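E3 SUMO-protein ligase SIZ2 (Saccharomyces cerevisiae, PDB 6U75) acts as a SUMO E3 ligase of the PIAS family, probably attaching SUMO to septins, and has double-stranded DNA-binding activity. Local coordinates at residues A[16-21]-A[131-136]. Numbering follows the deposited sequence.
Sequences DANKKL and SISCFI
K19 and I132 face each other as an antiparallel hydrogen-bonded pair, gripped by two backbone bonds: K19 N to I132 O and I132 N to K19 O, both 2.9 Å, the second the straighter at 156°. Their CB atoms lie 4.2 Å apart on one face of the sheet, where both side chains meet M32 of strand 28-34. The lysine has CG anti to its backbone N (chi1 -163°), which carries the chain off I132 to a weak hydrogen bond from NZ to K31 O. On the other face, K20 bends at chi2 and chi4, bringing CD and CE alongside S131 OG, each at 3.5 Å; that hydroxyl is hydrogen-bonded to E65. These two strands, 12-21 and 130-139, belong to the antiparallel sheet of the PINIT domain, well away from the zinc-binding SP-RING. Strand 130-139 also pairs with strand 50-58, S131 bonding to G57 through the backbone. Beyond the paired residues, I132 O also receives a CA-H...O contact from N18 CA at 3.1 Å. Traced back toward its N-terminal end, segment 16-21 draws away from the strand: A17 points its CB at C134, 3.8 Å from both CB and SG, and the methyl group also packs on F34.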
ATOM      1  N   ASP A  16      26.075  -5.590  -3.215  1.00 57.74           N
ATOM      2  CA  ASP A  16      26.326  -7.022  -3.082  1.00 46.31           C
ATOM      3  C   ASP A  16      25.171  -7.749  -2.404  1.00 41.69           C
ATOM      4  O   ASP A  16      25.360  -8.836  -1.847  1.00 44.20           O
ATOM      5  CB  ASP A  16      27.628  -7.284  -2.317  1.00 54.85           C
ATOM      6  CG  ASP A  16      28.804  -6.514  -2.886  1.00 68.02           C
ATOM      7  OD1 ASP A  16      28.800  -6.229  -4.103  1.00 62.23           O
ATOM      8  OD2 ASP A  16      29.734  -6.194  -2.116  1.00 81.36           O
ATOM      9  N   ALA A  17      23.971  -7.166  -2.436  1.00 49.89           N
ATOM     10  CA  ALA A  17      22.777  -7.790  -1.877  1.00 34.74           C
ATOM     11  C   ALA A  17      21.731  -8.066  -2.951  1.00 38.60           C
ATOM     12  O   ALA A  17      20.538  -8.155  -2.645  1.00 49.12           O
ATOM     13  CB  ALA A  17      22.180  -6.918  -0.771  1.00 54.09           C
ATOM     14  N   ASN A  18      22.154  -8.196  -4.202  1.00 40.62           N
ATOM     15  CA  ASN A  18      21.267  -8.527  -5.306  1.00 32.62           C
ATOM     16  C   ASN A  18      21.380 -10.010  -5.627  1.00 42.87           C
ATOM     17  O   ASN A  18      22.388 -10.657  -5.330  1.00 44.20           O
ATOM     18  CB  ASN A  18      21.608  -7.697  -6.545  1.00 42.73           C
ATOM     19  CG  ASN A  18      21.644  -6.211  -6.258  1.00 56.69           C
ATOM     20  OD1 ASN A  18      20.632  -5.521  -6.374  1.00 71.25           O
ATOM     21  ND2 ASN A  18      22.816  -5.709  -5.877  1.00 53.34           N
ATOM     22  N   LYS A  19      20.329 -10.553  -6.238  1.00 39.46           N
ATOM     23  CA  LYS A  19      20.383 -11.951  -6.641  1.00 32.90           C
ATOM     24  C   LYS A  19      19.314 -12.232  -7.687  1.00 33.09           C
ATOM     25  O   LYS A  19      18.193 -11.735  -7.591  1.00 28.73           O
ATOM     26  CB  LYS A  19      20.200 -12.885  -5.437  1.00 40.24           C
ATOM     27  CG  LYS A  19      20.645 -14.322  -5.690  1.00 48.01           C
ATOM     28  CD  LYS A  19      22.158 -14.420  -5.864  1.00 49.62           C
ATOM     29  CE  LYS A  19      22.599 -15.832  -6.220  1.00 58.46           C
ATOM     30  NZ  LYS A  19      22.877 -16.662  -5.017  1.00 65.32           N
ATOM     31  N   LYS A  20      19.675 -13.032  -8.683  1.00 40.67           N
ATOM     32  CA  LYS A  20      18.726 -13.521  -9.672  1.00 30.13           C
ATOM     33  C   LYS A  20      18.309 -14.938  -9.302  1.00 30.01           C
ATOM     34  O   LYS A  20      19.162 -15.796  -9.049  1.00 30.38           O
ATOM     35  CB  LYS A  20      19.329 -13.494 -11.077  1.00 43.21           C
ATOM     36  CG  LYS A  20      19.370 -12.116 -11.722  1.00 41.55           C
ATOM     37  CD  LYS A  20      17.974 -11.537 -11.906  1.00 38.41           C
ATOM     38  CE  LYS A  20      17.910 -10.603 -13.103  1.00 46.68           C
ATOM     39  NZ  LYS A  20      17.995 -11.350 -14.391  1.00 60.14           N
ATOM     40  N   LEU A  21      17.003 -15.171  -9.253  1.00 26.86           N
ATOM     41  CA  LEU A  21      16.438 -16.488  -9.005  1.00 32.50           C
ATOM     42  C   LEU A  21      15.947 -17.058 -10.329  1.00 26.00           C
ATOM     43  O   LEU A  21      15.059 -16.478 -10.964  1.00 34.08           O
ATOM     44  CB  LEU A  21      15.293 -16.412  -7.996  1.00 32.04           C
ATOM     45  CG  LEU A  21      15.612 -16.828  -6.562  1.00 37.65           C
ATOM     46  CD1 LEU A  21      14.396 -16.622  -5.677  1.00 31.46           C
ATOM     47  CD2 LEU A  21      16.070 -18.277  -6.516  1.00 56.00           C
ATOM     48  N   SER A 131      14.051 -11.108  -9.347  1.00 29.34           N
ATOM     49  CA  SER A 131      15.135 -10.236  -8.918  1.00 30.00           C
ATOM     50  C   SER A 131      14.955  -9.933  -7.437  1.00 39.20           C
ATOM     51  O   SER A 131      13.866  -9.528  -7.010  1.00 40.90           O
ATOM     52  CB  SER A 131      15.155  -8.936  -9.724  1.00 41.86           C
ATOM     53  OG  SER A 131      15.485  -9.175 -11.080  1.00 54.49           O
ATOM     54  N   ILE A 132      16.022 -10.129  -6.666  1.00 26.07           N
ATOM     55  CA  ILE A 132      16.041  -9.907  -5.227  1.00 32.69           C
ATOM     56  C   ILE A 132      16.986  -8.747  -4.948  1.00 34.83           C
ATOM     57  O   ILE A 132      18.143  -8.766  -5.387  1.00 35.72           O
ATOM     58  CB  ILE A 132      16.493 -11.171  -4.473  1.00 41.76           C
ATOM     59  CG1 ILE A 132      15.541 -12.339  -4.751  1.00 47.53           C
ATOM     60  CG2 ILE A 132      16.597 -10.896  -2.981  1.00 43.13           C
ATOM     61  CD1 ILE A 132      14.158 -12.172  -4.155  1.00 40.67           C
ATOM     62  N   SER A 133      16.494  -7.748  -4.219  1.00 38.27           N
ATOM     63  CA  SER A 133      17.265  -6.557  -3.894  1.00 34.94           C
ATOM     64  C   SER A 133      17.081  -6.226  -2.420  1.00 34.00           C
ATOM     65  O   SER A 133      16.169  -6.727  -1.761  1.00 35.06           O
ATOM     66  CB  SER A 133      16.841  -5.356  -4.751  1.00 36.55           C
ATOM     67  OG  SER A 133      16.776  -5.703  -6.122  1.00 67.46           O
ATOM     68  N   CYS A 134      17.955  -5.366  -1.908  1.00 39.93           N
ATOM     69  CA  CYS A 134      17.859  -4.891  -0.534  1.00 32.77           C
ATOM     70  C   CYS A 134      18.121  -3.396  -0.516  1.00 34.75           C
ATOM     71  O   CYS A 134      19.082  -2.925  -1.134  1.00 33.21           O
ATOM     72  CB  CYS A 134      18.851  -5.612   0.382  1.00 42.18           C
ATOM     73  SG  CYS A 134      18.600  -7.392   0.492  1.00 56.10           S
ATOM     74  N   PHE A 135      17.271  -2.655   0.188  1.00 31.36           N
ATOM     75  CA  PHE A 135      17.393  -1.206   0.250  1.00 25.87           C
ATOM     76  C   PHE A 135      17.196  -0.731   1.677  1.00 26.17           C
ATOM     77  O   PHE A 135      16.363  -1.269   2.409  1.00 32.07           O
ATOM     78  CB  PHE A 135      16.360  -0.504  -0.643  1.00 28.15           C
ATOM     79  CG  PHE A 135      16.596  -0.680  -2.113  1.00 31.02           C
ATOM     80  CD1 PHE A 135      16.250  -1.860  -2.748  1.00 26.81           C
ATOM     81  CD2 PHE A 135      17.144   0.345  -2.866  1.00 25.77           C
ATOM     82  CE1 PHE A 135      16.459  -2.019  -4.104  1.00 37.43           C
ATOM     83  CE2 PHE A 135      17.355   0.192  -4.221  1.00 25.09           C
ATOM     84  CZ  PHE A 135      17.013  -0.991  -4.840  1.00 30.35           C
ATOM     85  N   ILE A 136      17.948   0.285   2.064  1.00 28.32           N
ATOM     86  CA  ILE A 136      17.571   1.084   3.220  1.00 32.21           C
ATOM     87  C   ILE A 136      16.479   2.045   2.775  1.00 27.05           C
ATOM     88  O   ILE A 136      16.562   2.648   1.699  1.00 28.26           O
ATOM     89  CB  ILE A 136      18.789   1.820   3.804  1.00 27.15           C
ATOM     90  CG1 ILE A 136      19.851   0.798   4.216  1.00 28.11           C
ATOM     91  CG2 ILE A 136      18.375   2.681   4.995  1.00 24.38           C
ATOM     92  CD1 ILE A 136      20.979   1.365   5.046  1.00 43.83           C
TER